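Maltose operon transcriptional repressor (Staphylococcus aureus subsp. aureus Mu50, PDB 3HCW) probably represses transcription of the maltose operon, with a C-terminal region of periplasmic binding protein-like fold that presumably senses an effector. Local coordinates at residues I135-K140 / N178-L183; D148-F153 / Y164-T169; Q194-L199 / L205-V210; L199-H204 / Y231-A236. One frame throughout, in Å; residues are numbered along the deposited sequence.

Contact 1: residues I135-K140 / N178-L183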
loop_
_atom_site.group_PDB
_atom_site.type_symbol
_atom_site.label_atom_id
_atom_site.label_comp_id
_atom_site.label_asym_id
_atom_site.label_seq_id
_atom_site.Cartn_x
_atom_site.Cartn_y
_atom_site.Cartn_z
ATOM N N ILE A 135 17.416 -20.044 0.398
ATOM C CA ILE A 135 16.415 -20.069 -0.675
ATOM C C ILE A 135 16.121 -18.636 -1.126
ATOM O O ILE A 135 15.814 -17.775 -0.296
ATOM C CB ILE A 135 15.095 -20.757 -0.213
ATOM C CG1 ILE A 135 15.357 -22.176 0.298
ATOM C CG2 ILE A 135 14.067 -20.794 -1.352
ATOM C CD1 ILE A 135 14.470 -22.591 1.478
ATOM N N PHE A 136 16.255 -18.376 -2.428
ATOM C CA PHE A 136 15.820 -17.111 -3.014
ATOM C C PHE A 136 14.554 -17.325 -3.829
ATOM O O PHE A 136 14.505 -18.190 -4.701
ATOM C CB PHE A 136 16.895 -16.479 -3.910
ATOM C CG PHE A 136 16.660 -15.011 -4.209
ATOM C CD1 PHE A 136 17.265 -14.022 -3.418
ATOM C CD2 PHE A 136 15.845 -14.615 -5.281
ATOM C CE1 PHE A 136 17.060 -12.661 -3.680
ATOM C CE2 PHE A 136 15.627 -13.258 -5.554
ATOM C CZ PHE A 136 16.238 -12.278 -4.751
ATOM N N ILE A 137 13.538 -16.518 -3.545
ATOM C CA ILE A 137 12.271 -16.611 -4.251
ATOM C C ILE A 137 12.062 -15.376 -5.128
ATOM O O ILE A 137 12.139 -14.244 -4.655
ATOM C CB ILE A 137 11.086 -16.841 -3.273
ATOM C CG1 ILE A 137 11.361 -18.057 -2.381
ATOM C CG2 ILE A 137 9.782 -17.021 -4.039
ATOM C CD1 ILE A 137 10.200 -18.467 -1.492
ATOM N N THR A 138 11.820 -15.603 -6.413
ATOM C CA THR A 138 11.654 -14.507 -7.364
ATOM C C THR A 138 10.357 -14.603 -8.187
ATOM O O THR A 138 9.660 -15.626 -8.162
ATOM C CB THR A 138 12.915 -14.334 -8.271
ATOM O OG1 THR A 138 12.846 -13.076 -8.952
ATOM C CG2 THR A 138 13.055 -15.476 -9.284
ATOM N N GLU A 139 10.040 -13.512 -8.881
ATOM C CA GLU A 139 8.877 -13.413 -9.763
ATOM C C GLU A 139 9.290 -13.543 -11.216
ATOM O O GLU A 139 10.408 -13.202 -11.580
ATOM C CB GLU A 139 8.203 -12.051 -9.597
ATOM C CG GLU A 139 7.060 -12.005 -8.602
ATOM C CD GLU A 139 6.569 -10.582 -8.352
ATOM O OE1 GLU A 139 7.409 -9.685 -8.092
ATOM O OE2 GLU A 139 5.337 -10.366 -8.409
ATOM N N LYS A 140 8.357 -13.992 -12.046
ATOM C CA LYS A 140 8.583 -14.137 -13.480
ATOM C C LYS A 140 8.782 -12.795 -14.195
ATOM O O LYS A 140 8.454 -11.726 -13.664
ATOM C CB LYS A 140 7.436 -14.926 -14.121
ATOM C CG LYS A 140 6.742 -15.885 -13.162
ATOM C CD LYS A 140 6.579 -17.260 -13.777
ATOM C CE LYS A 140 6.043 -18.240 -12.753
ATOM N NZ LYS A 140 6.626 -19.602 -12.915
ATOM N N ASN A 178 2.215 -24.943 -3.222
ATOM C CA ASN A 178 2.813 -26.165 -3.758
ATOM C C ASN A 178 4.331 -26.185 -3.589
ATOM O O ASN A 178 4.902 -27.207 -3.206
ATOM C CB ASN A 178 2.431 -26.357 -5.229
ATOM C CG ASN A 178 3.164 -27.518 -5.870
ATOM O OD1 ASN A 178 2.878 -28.682 -5.582
ATOM N ND2 ASN A 178 4.127 -27.209 -6.733
ATOM N N TYR A 179 4.972 -25.048 -3.868
ATOM C CA TYR A 179 6.414 -24.908 -3.680
ATOM C C TYR A 179 6.838 -25.058 -2.215
ATOM O O TYR A 179 7.845 -25.696 -1.939
ATOM C CB TYR A 179 6.925 -23.574 -4.242
ATOM C CG TYR A 179 7.014 -23.516 -5.746
ATOM C CD1 TYR A 179 7.750 -24.463 -6.464
ATOM C CD2 TYR A 179 6.379 -22.505 -6.456
ATOM C CE1 TYR A 179 7.828 -24.410 -7.853
ATOM C CE2 TYR A 179 6.460 -22.437 -7.843
ATOM C CZ TYR A 179 7.179 -23.391 -8.534
ATOM O OH TYR A 179 7.251 -23.318 -9.908
ATOM N N MET A 180 6.075 -24.479 -1.287
ATOM C CA MET A 180 6.421 -24.584 0.130
ATOM C C MET A 180 6.063 -25.945 0.717
ATOM O O MET A 180 6.733 -26.397 1.636
ATOM C CB MET A 180 5.823 -23.438 0.973
ATOM C CG MET A 180 6.358 -22.014 0.681
ATOM S SD MET A 180 8.137 -21.786 0.892
ATOM C CE MET A 180 8.716 -21.883 -0.807
ATOM N N GLN A 181 5.020 -26.593 0.185
ATOM C CA GLN A 181 4.688 -27.989 0.543
ATOM C C GLN A 181 5.847 -28.940 0.271
ATOM O O GLN A 181 6.181 -29.777 1.118
ATOM C CB GLN A 181 3.443 -28.483 -0.199
ATOM C CG GLN A 181 2.138 -28.206 0.525
ATOM C CD GLN A 181 0.906 -28.436 -0.342
ATOM O OE1 GLN A 181 1.009 -28.723 -1.546
ATOM N NE2 GLN A 181 -0.274 -28.314 0.273
ATOM N N ASN A 182 6.460 -28.793 -0.906
ATOM C CA ASN A 182 7.680 -29.522 -1.270
ATOM C C ASN A 182 8.844 -29.389 -0.291
ATOM O O ASN A 182 9.647 -30.314 -0.159
ATOM C CB ASN A 182 8.158 -29.074 -2.646
ATOM C CG ASN A 182 7.680 -29.980 -3.745
ATOM O OD1 ASN A 182 8.421 -30.844 -4.203
ATOM N ND2 ASN A 182 6.431 -29.803 -4.168
ATOM N N LEU A 183 8.933 -28.242 0.384
ATOM C CA LEU A 183 10.062 -27.941 1.261
ATOM C C LEU A 183 9.722 -28.164 2.722
ATOM O O LEU A 183 10.599 -28.111 3.574
ATOM C CB LEU A 183 10.511 -26.489 1.062
ATOM C CG LEU A 183 11.154 -26.123 -0.278
ATOM C CD1 LEU A 183 11.373 -24.617 -0.375
ATOM C CD2 LEU A 183 12.458 -26.888 -0.487
HETATM O O HOH W 1 5.507 -20.715 -10.653
#
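I135 and I137 of strand 133-139 point their branches at helix 173-187, where I135 meets L183 and I137 meets M180. In the α/β fold of the periplasmic binding protein-like domain, this helix is the crossover that leaves strand 163-169 and leads to strand 194-198, passing over strand 133-139, which lies between those two in the sheet. The contact consists of two separate methyl-to-methyl meetings. I137 CD1 stands 3.8 Å from M180 CE, and I135 CD1 is 4.1 Å from L183 CD1; in each pair the side chains approach tip to tip. Both isoleucines place CG1 beside the backbone N and CG2 anti to it. I137 then extends through chi2 (-173°), which puts CD1 at the far end of the branch, where it meets M180 CE. M180 reaches the same spot differently: its CB starts off across the line to the strand, but bends at chi2 (-59°) and chi3 swing CE round to I137. M180 also packs on V210 and L211 of helix 201-213, while I137 touches I207 there, so the pair belongs to a larger apolar layer. At the outer end a water replaces direct contact. It accepts from K140 NZ at 2.8 Å and lies 3.2 Å from Y179 OH, in the plane of the ring. Within the helix, N182 ND2 donates to N178 O at 3.2 Å with an N-H...O angle of 166°, and N182 N meets the same oxygen from the opposite face of its carbonyl plane.

Contact 2: residues D148-F153 / Y164-T169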
loop_
_atom_site.group_PDB
_atom_site.type_symbol
_atom_site.label_atom_id
_atom_site.label_comp_id
_atom_site.label_asym_id
_atom_site.label_seq_id
_atom_site.Cartn_x
_atom_site.Cartn_y
_atom_site.Cartn_z
ATOM N N ASP A 148 19.931 -8.907 -10.951
ATOM C CA ASP A 148 20.902 -8.298 -10.037
ATOM C C ASP A 148 20.838 -8.852 -8.609
ATOM O O ASP A 148 21.864 -9.127 -8.019
ATOM C CB ASP A 148 20.701 -6.791 -9.982
ATOM C CG ASP A 148 21.233 -6.082 -11.195
ATOM O OD1 ASP A 148 21.224 -4.831 -11.180
ATOM O OD2 ASP A 148 21.661 -6.766 -12.152
ATOM N N ARG A 149 19.625 -9.009 -8.075
ATOM C CA ARG A 149 19.434 -9.510 -6.708
ATOM C C ARG A 149 19.733 -11.008 -6.586
ATOM O O ARG A 149 20.309 -11.439 -5.589
ATOM C CB ARG A 149 18.047 -9.137 -6.156
ATOM C CG ARG A 149 17.887 -7.622 -5.909
ATOM C CD ARG A 149 16.508 -7.241 -5.377
ATOM N NE ARG A 149 16.331 -5.786 -5.353
ATOM C CZ ARG A 149 15.161 -5.154 -5.229
ATOM N NH1 ARG A 149 14.030 -5.836 -5.119
ATOM N NH2 ARG A 149 15.121 -3.826 -5.242
ATOM N N ILE A 150 19.358 -11.788 -7.603
ATOM C CA ILE A 150 19.794 -13.187 -7.706
ATOM C C ILE A 150 21.327 -13.296 -7.743
ATOM O O ILE A 150 21.911 -14.063 -6.971
ATOM C CB ILE A 150 19.103 -13.933 -8.905
ATOM C CG1 ILE A 150 17.609 -14.127 -8.601
ATOM C CG2 ILE A 150 19.751 -15.294 -9.180
ATOM C CD1 ILE A 150 16.754 -14.505 -9.773
ATOM N N GLN A 151 21.977 -12.518 -8.611
ATOM C CA GLN A 151 23.444 -12.527 -8.699
ATOM C C GLN A 151 24.164 -12.227 -7.362
ATOM O O GLN A 151 25.126 -12.904 -7.008
ATOM C CB GLN A 151 23.932 -11.565 -9.788
ATOM C CG GLN A 151 25.459 -11.565 -10.013
ATOM C CD GLN A 151 26.004 -12.939 -10.359
ATOM O OE1 GLN A 151 25.786 -13.447 -11.462
ATOM N NE2 GLN A 151 26.723 -13.551 -9.414
ATOM N N GLY A 152 23.689 -11.230 -6.623
ATOM C CA GLY A 152 24.289 -10.892 -5.335
ATOM C C GLY A 152 24.098 -11.990 -4.304
ATOM O O GLY A 152 24.959 -12.220 -3.452
ATOM N N PHE A 153 22.957 -12.667 -4.392
ATOM C CA PHE A 153 22.600 -13.747 -3.484
ATOM C C PHE A 153 23.500 -14.957 -3.718
ATOM O O PHE A 153 24.080 -15.507 -2.770
ATOM C CB PHE A 153 21.124 -14.118 -3.711
ATOM C CG PHE A 153 20.695 -15.413 -3.071
ATOM C CD1 PHE A 153 20.330 -15.450 -1.731
ATOM C CD2 PHE A 153 20.621 -16.589 -3.825
ATOM C CE1 PHE A 153 19.910 -16.646 -1.142
ATOM C CE2 PHE A 153 20.210 -17.772 -3.252
ATOM C CZ PHE A 153 19.845 -17.801 -1.909
ATOM N N TYR A 164 22.270 -23.596 -1.774
ATOM C CA TYR A 164 21.181 -22.685 -2.075
ATOM C C TYR A 164 20.354 -23.158 -3.259
ATOM O O TYR A 164 20.838 -23.931 -4.088
ATOM C CB TYR A 164 21.703 -21.265 -2.323
ATOM C CG TYR A 164 22.521 -21.076 -3.589
ATOM C CD1 TYR A 164 21.904 -20.761 -4.810
ATOM C CD2 TYR A 164 23.909 -21.186 -3.567
ATOM C CE1 TYR A 164 22.649 -20.581 -5.968
ATOM C CE2 TYR A 164 24.669 -20.998 -4.726
ATOM C CZ TYR A 164 24.031 -20.693 -5.919
ATOM O OH TYR A 164 24.774 -20.500 -7.068
ATOM N N GLN A 165 19.121 -22.654 -3.333
ATOM C CA GLN A 165 18.253 -22.855 -4.478
ATOM C C GLN A 165 17.513 -21.562 -4.869
ATOM O O GLN A 165 17.331 -20.669 -4.042
ATOM C CB GLN A 165 17.269 -23.986 -4.188
ATOM C CG GLN A 165 16.284 -23.691 -3.080
ATOM C CD GLN A 165 15.257 -24.776 -2.904
ATOM O OE1 GLN A 165 15.225 -25.450 -1.873
ATOM N NE2 GLN A 165 14.402 -24.956 -3.905
ATOM N N ILE A 166 17.117 -21.467 -6.139
ATOM C CA ILE A 166 16.314 -20.350 -6.659
ATOM C C ILE A 166 14.949 -20.921 -7.032
ATOM O O ILE A 166 14.858 -21.967 -7.689
ATOM C CB ILE A 166 16.957 -19.676 -7.934
ATOM C CG1 ILE A 166 18.451 -19.331 -7.746
ATOM C CG2 ILE A 166 16.165 -18.443 -8.390
ATOM C CD1 ILE A 166 18.761 -18.293 -6.658
ATOM N N ILE A 167 13.891 -20.255 -6.586
ATOM C CA ILE A 167 12.530 -20.618 -6.960
ATOM C C ILE A 167 11.910 -19.426 -7.671
ATOM O O ILE A 167 11.890 -18.317 -7.132
ATOM C CB ILE A 167 11.656 -20.987 -5.733
ATOM C CG1 ILE A 167 12.198 -22.236 -5.028
ATOM C CG2 ILE A 167 10.173 -21.159 -6.136
ATOM C CD1 ILE A 167 11.551 -22.512 -3.680
ATOM N N GLU A 168 11.432 -19.657 -8.889
ATOM C CA GLU A 168 10.680 -18.658 -9.624
ATOM C C GLU A 168 9.202 -19.021 -9.554
ATOM O O GLU A 168 8.808 -20.150 -9.850
ATOM C CB GLU A 168 11.147 -18.597 -11.068
ATOM C CG GLU A 168 10.780 -17.316 -11.777
ATOM C CD GLU A 168 11.104 -17.380 -13.253
ATOM O OE1 GLU A 168 10.524 -18.239 -13.953
ATOM O OE2 GLU A 168 11.933 -16.567 -13.713
ATOM N N THR A 169 8.382 -18.064 -9.151
ATOM C CA THR A 169 6.983 -18.350 -8.901
ATOM C C THR A 169 6.108 -17.185 -9.304
ATOM O O THR A 169 6.580 -16.047 -9.379
ATOM C CB THR A 169 6.746 -18.715 -7.410
ATOM O OG1 THR A 169 5.358 -18.999 -7.187
ATOM C CG2 THR A 169 7.192 -17.583 -6.496
#
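F153 of helix 144-159 slides past Y164 and I166 of strand 163-169, and its ring takes part in most of the close approaches. From CB, CG stands anti to the backbone N (chi1 167°), which lays the ring out toward the strand. Along one side of the ring, CD2 comes 3.8 Å from I166 CD1. The next atom, CE2, has two neighbours: it is 3.7 Å from I166 CD1 and 3.8 Å from Y164 CD1. CZ, at the tip, reaches Y164 CB at 4.0 Å. The two rings form an offset edge-to-face pair, the edge of F153 toward the face of Y164, with centroids 5.7 Å apart and planes at 85°. Helix and strand run nearly antiparallel, as expected of the β-α-β unit in which helix 144-159 connects strand 133-139 to its parallel neighbour 163-169; the axes of the two short segments approach to 10.7 Å. F136 and L134 of the first strand of that unit also touch F153, the F136 ring with its plane inclined by about 55°. About one turn back, the I150 side chain crosses that of I166 at a slant, its CG2 4.0 Å from I166 CD1, so this one methyl is shared between I150 and F153.

Contact 3: residues Q194-L199 / L205-V210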
loop_
_atom_site.group_PDB
_atom_site.type_symbol
_atom_site.label_atom_id
_atom_site.label_comp_id
_atom_site.label_asym_id
_atom_site.label_seq_id
_atom_site.Cartn_x
_atom_site.Cartn_y
_atom_site.Cartn_z
ATOM N N GLN A 194 17.728 -22.686 8.057
ATOM C CA GLN A 194 17.380 -22.107 6.749
ATOM C C GLN A 194 16.923 -20.653 6.769
ATOM O O GLN A 194 16.450 -20.146 7.782
ATOM C CB GLN A 194 16.347 -22.970 6.031
ATOM C CG GLN A 194 16.958 -24.106 5.240
ATOM C CD GLN A 194 16.069 -25.325 5.191
ATOM O OE1 GLN A 194 15.509 -25.743 6.206
ATOM N NE2 GLN A 194 15.948 -25.918 4.007
ATOM N N ALA A 195 17.089 -20.000 5.627
ATOM C CA ALA A 195 16.611 -18.645 5.401
ATOM C C ALA A 195 15.932 -18.554 4.041
ATOM O O ALA A 195 16.415 -19.128 3.046
ATOM C CB ALA A 195 17.758 -17.632 5.495
ATOM N N ILE A 196 14.806 -17.850 4.013
ATOM C CA ILE A 196 14.097 -17.571 2.770
ATOM C C ILE A 196 14.203 -16.090 2.456
ATOM O O ILE A 196 13.813 -15.239 3.273
ATOM C CB ILE A 196 12.606 -17.984 2.843
ATOM C CG1 ILE A 196 12.475 -19.497 3.007
ATOM C CG2 ILE A 196 11.849 -17.491 1.595
ATOM C CD1 ILE A 196 11.111 -19.953 3.512
ATOM N N ILE A 197 14.746 -15.783 1.279
ATOM C CA ILE A 197 14.802 -14.408 0.802
ATOM C C ILE A 197 13.905 -14.223 -0.422
ATOM O O ILE A 197 13.976 -15.004 -1.375
ATOM C CB ILE A 197 16.261 -13.946 0.522
ATOM C CG1 ILE A 197 17.034 -13.817 1.840
ATOM C CG2 ILE A 197 16.280 -12.593 -0.208
ATOM C CD1 ILE A 197 18.570 -13.843 1.699
ATOM N N SER A 198 13.039 -13.206 -0.370
ATOM C CA SER A 198 12.176 -12.863 -1.499
ATOM C C SER A 198 12.661 -11.605 -2.182
ATOM O O SER A 198 13.144 -10.675 -1.532
ATOM C CB SER A 198 10.725 -12.642 -1.056
ATOM O OG SER A 198 10.219 -13.759 -0.347
ATOM N N LEU A 199 12.480 -11.597 -3.497
ATOM C CA LEU A 199 12.739 -10.471 -4.387
ATOM C C LEU A 199 12.198 -9.100 -3.934
ATOM O O LEU A 199 12.868 -8.085 -4.098
ATOM C CB LEU A 199 12.150 -10.805 -5.766
ATOM C CG LEU A 199 12.368 -9.761 -6.865
ATOM C CD1 LEU A 199 13.844 -9.695 -7.210
ATOM C CD2 LEU A 199 11.537 -10.073 -8.097
ATOM N N LEU A 205 5.038 -11.053 1.292
ATOM C CA LEU A 205 3.850 -11.132 2.139
ATOM C C LEU A 205 2.976 -12.349 1.813
ATOM O O LEU A 205 2.365 -12.919 2.709
ATOM C CB LEU A 205 3.025 -9.860 2.058
ATOM C CG LEU A 205 3.576 -8.558 2.664
ATOM C CD1 LEU A 205 2.624 -7.421 2.322
ATOM C CD2 LEU A 205 3.781 -8.635 4.170
ATOM N N ALA A 206 2.929 -12.736 0.538
ATOM C CA ALA A 206 2.224 -13.949 0.121
ATOM C C ALA A 206 2.946 -15.177 0.670
ATOM O O ALA A 206 2.300 -16.121 1.104
ATOM C CB ALA A 206 2.125 -14.025 -1.403
ATOM N N ILE A 207 4.283 -15.151 0.634
ATOM C CA ILE A 207 5.103 -16.225 1.194
ATOM C C ILE A 207 4.812 -16.433 2.695
ATOM O O ILE A 207 4.590 -17.558 3.122
ATOM C CB ILE A 207 6.642 -15.983 1.002
ATOM C CG1 ILE A 207 7.012 -15.550 -0.431
ATOM C CG2 ILE A 207 7.449 -17.217 1.429
ATOM C CD1 ILE A 207 6.777 -16.588 -1.523
ATOM N N LEU A 208 4.810 -15.348 3.475
ATOM C CA LEU A 208 4.576 -15.422 4.924
ATOM C C LEU A 208 3.205 -16.012 5.232
ATOM O O LEU A 208 3.047 -16.741 6.206
ATOM C CB LEU A 208 4.723 -14.039 5.588
ATOM C CG LEU A 208 6.058 -13.315 5.376
ATOM C CD1 LEU A 208 6.026 -11.880 5.877
ATOM C CD2 LEU A 208 7.219 -14.074 5.971
ATOM N N SER A 209 2.232 -15.711 4.369
ATOM C CA SER A 209 0.864 -16.196 4.513
ATOM C C SER A 209 0.801 -17.706 4.344
ATOM O O SER A 209 0.129 -18.391 5.117
ATOM C CB SER A 209 -0.043 -15.505 3.499
ATOM O OG SER A 209 -1.405 -15.810 3.754
ATOM N N VAL A 210 1.532 -18.218 3.353
ATOM C CA VAL A 210 1.591 -19.652 3.101
ATOM C C VAL A 210 2.364 -20.341 4.234
ATOM O O VAL A 210 1.940 -21.381 4.741
ATOM C CB VAL A 210 2.168 -19.944 1.681
ATOM C CG1 VAL A 210 2.621 -21.389 1.537
ATOM C CG2 VAL A 210 1.118 -19.596 0.594
#
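I207 is the residue of helix 201-213 through which segment 205-210 meets I196 and S198 of strand 194-198. These are the first strand and the helix of the β-α-β unit that continues to strand 222-227. Along the helix, L205 comes first; its CB points away from the strand, and its side chain packs on I235 of the second subunit. Two residues on, I207 faces the sheet. Its CG1 lies beside the backbone N (chi1 -47°) and comes 3.7 Å from S198 OG, while CG2, on the other branch, approaches I196 CG2 at a loose 4.4 Å. L208 turns to T224 of strand 222-227 and to I218, A236 and Q240. S209 OG is hydrogen-bonded to R173 NH1 and to A236 O of the second subunit, so this face of the helix lies in the dimer interface. V210 turns inward onto I176 of helix 173-187. No hydrogen bond crosses between the segments themselves: the buried S198 OG has its polar partner in H204 ND1, three residues before I207, and its touch on the I207 CG1 methylene therefore adds van der Waals packing only.

Contact 4: residues L199-H204 / Y231-A236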
loop_
_atom_site.group_PDB
_atom_site.type_symbol
_atom_site.label_atom_id
_atom_site.label_comp_id
_atom_site.label_asym_id
_atom_site.label_seq_id
_atom_site.Cartn_x
_atom_site.Cartn_y
_atom_site.Cartn_z
ATOM N N LEU A 199 12.480 -11.597 -3.497
ATOM C CA LEU A 199 12.739 -10.471 -4.387
ATOM C C LEU A 199 12.198 -9.100 -3.934
ATOM O O LEU A 199 12.868 -8.085 -4.098
ATOM C CB LEU A 199 12.150 -10.805 -5.766
ATOM C CG LEU A 199 12.368 -9.761 -6.865
ATOM C CD1 LEU A 199 13.844 -9.695 -7.210
ATOM C CD2 LEU A 199 11.537 -10.073 -8.097
ATOM N N ASP A 200 10.990 -9.089 -3.375
ATOM C CA ASP A 200 10.238 -7.868 -3.132
ATOM C C ASP A 200 9.200 -8.145 -2.056
ATOM O O ASP A 200 8.701 -9.256 -1.950
ATOM C CB ASP A 200 9.538 -7.426 -4.435
ATOM C CG ASP A 200 8.568 -6.278 -4.222
ATOM O OD1 ASP A 200 9.035 -5.177 -3.870
ATOM O OD2 ASP A 200 7.341 -6.479 -4.393
ATOM N N ALA A 201 8.877 -7.119 -1.272
ATOM C CA ALA A 201 7.980 -7.219 -0.123
ATOM C C ALA A 201 6.554 -7.703 -0.434
ATOM O O ALA A 201 5.969 -8.419 0.362
ATOM C CB ALA A 201 7.926 -5.871 0.586
ATOM N N MET A 202 6.004 -7.314 -1.585
ATOM C CA MET A 202 4.641 -7.712 -1.968
ATOM C C MET A 202 4.551 -9.219 -2.206
ATOM O O MET A 202 3.638 -9.876 -1.701
ATOM C CB MET A 202 4.166 -6.912 -3.195
ATOM C CG MET A 202 2.641 -6.781 -3.326
ATOM S SD MET A 202 1.747 -6.237 -1.833
ATOM C CE MET A 202 2.527 -4.661 -1.514
ATOM N N LEU A 203 5.531 -9.768 -2.924
ATOM C CA LEU A 203 5.668 -11.222 -3.049
ATOM C C LEU A 203 5.960 -11.893 -1.685
ATOM O O LEU A 203 5.370 -12.912 -1.352
ATOM C CB LEU A 203 6.761 -11.568 -4.070
ATOM C CG LEU A 203 7.140 -13.039 -4.273
ATOM C CD1 LEU A 203 5.937 -13.799 -4.799
ATOM C CD2 LEU A 203 8.343 -13.162 -5.222
ATOM N N HIS A 204 6.855 -11.300 -0.901
ATOM C CA HIS A 204 7.197 -11.808 0.439
ATOM C C HIS A 204 5.997 -11.975 1.365
ATOM O O HIS A 204 5.947 -12.931 2.128
ATOM C CB HIS A 204 8.210 -10.880 1.105
ATOM C CG HIS A 204 8.921 -11.481 2.277
ATOM N ND1 HIS A 204 9.835 -12.503 2.150
ATOM C CD2 HIS A 204 8.903 -11.155 3.593
ATOM C CE1 HIS A 204 10.334 -12.799 3.336
ATOM N NE2 HIS A 204 9.777 -11.999 4.231
ATOM N N TYR A 231 6.205 0.348 5.692
ATOM C CA TYR A 231 5.380 0.077 6.853
ATOM C C TYR A 231 4.884 -1.367 6.871
ATOM O O TYR A 231 4.680 -1.933 7.941
ATOM C CB TYR A 231 4.205 1.071 6.913
ATOM C CG TYR A 231 3.427 1.038 8.211
ATOM C CD1 TYR A 231 4.042 1.341 9.434
ATOM C CD2 TYR A 231 2.076 0.710 8.219
ATOM C CE1 TYR A 231 3.324 1.307 10.634
ATOM C CE2 TYR A 231 1.346 0.677 9.409
ATOM C CZ TYR A 231 1.970 0.970 10.609
ATOM O OH TYR A 231 1.231 0.923 11.772
ATOM N N LEU A 232 4.750 -1.969 5.689
ATOM C CA LEU A 232 4.186 -3.317 5.546
ATOM C C LEU A 232 5.095 -4.450 5.997
ATOM O O LEU A 232 4.613 -5.451 6.511
ATOM C CB LEU A 232 3.717 -3.555 4.109
ATOM C CG LEU A 232 2.553 -2.673 3.646
ATOM C CD1 LEU A 232 2.262 -2.905 2.175
ATOM C CD2 LEU A 232 1.299 -2.908 4.499
ATOM N N THR A 233 6.402 -4.301 5.791
ATOM C CA THR A 233 7.362 -5.272 6.300
ATOM C C THR A 233 7.593 -5.060 7.796
ATOM O O THR A 233 7.817 -6.016 8.526
ATOM C CB THR A 233 8.702 -5.204 5.559
ATOM O OG1 THR A 233 9.079 -3.838 5.373
ATOM C CG2 THR A 233 8.604 -5.879 4.202
ATOM N N GLU A 234 7.532 -3.800 8.233
ATOM C CA GLU A 234 7.587 -3.438 9.644
ATOM C C GLU A 234 6.489 -4.105 10.486
ATOM O O GLU A 234 6.738 -4.530 11.606
ATOM C CB GLU A 234 7.495 -1.916 9.793
ATOM C CG GLU A 234 7.789 -1.421 11.209
ATOM C CD GLU A 234 7.791 0.099 11.341
ATOM O OE1 GLU A 234 7.478 0.578 12.448
ATOM O OE2 GLU A 234 8.110 0.807 10.356
ATOM N N ILE A 235 5.276 -4.192 9.947
ATOM C CA ILE A 235 4.166 -4.785 10.700
ATOM C C ILE A 235 3.672 -6.105 10.090
ATOM O O ILE A 235 2.533 -6.515 10.315
ATOM C CB ILE A 235 3.002 -3.777 10.966
ATOM C CG1 ILE A 235 2.364 -3.300 9.652
ATOM C CG2 ILE A 235 3.505 -2.581 11.810
ATOM C CD1 ILE A 235 0.969 -2.731 9.814
ATOM N N ALA A 236 4.556 -6.776 9.347
ATOM C CA ALA A 236 4.311 -8.145 8.880
ATOM C C ALA A 236 4.342 -9.109 10.064
ATOM O O ALA A 236 4.714 -8.724 11.167
ATOM C CB ALA A 236 5.348 -8.551 7.840
#
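A201 and T233 bring helices 201-213 and 231-234 together, with A201 CB 3.7 Å from T233 CG2. Beside them M202 CE meets L232 CD1 at 4.1 Å, the two side chains crossing at a slant. M202 CB starts away from the other helix, but bends at chi2 (49°) and chi3 (59°) fold the thioether back so that its methyl reaches across. In T233 the methyl can face A201 because OG1 takes the place between backbone N and carbonyl carbon; there OG1 is hydrogen-bonded to D229 OD1 and S230 O, which fixes the rotation. In the next shell, D200 is the N-cap of helix 201-213: its OD2 accepts from M202 N at 3.2 Å, with the donor well above the carboxylate plane and an N-H...O angle of 145°. D200 OD1 is hydrogen-bonded to N228 ND2. H204 NE2 is hydrogen-bonded to Q240 OE1. Farther out the second subunit closes over the apolar pair, its Y231 packing on M202 and its L232 on L232. Both helices start just past the C-terminal ends of neighbouring parallel strands, 194-198 and 222-227, where α/β folds commonly place binding sites. A glycerol, probably from the crystallisation liquor, sits at D200 OD1; a ligand cleft here would fit the periplasmic binding protein-like family, but no effector is seen.

Contacts 1, 3 and 4 are buried, whereas contact 2 is a surface contact at strand 163-169, the outermost strand on that side of the sheet within the chain. Strands 194-198, 133-139 and 163-169 are neighbours, so contacts 1, 2 and 3 are joined by backbone hydrogen bonds: I137 N lies 2.7 Å from I197 O, and F136 O 2.9 Å from I167 N. Aromatic packing marks contact 2; aliphatic methyls carry contact 1, contact 3 sets a hydroxyl against a methylene, and contact 4 joins small methyls and a Met-Leu pair beside an N-capped helix start. Contacts 3 and 4 share L199 and helix 201-213, and both reach the second subunit.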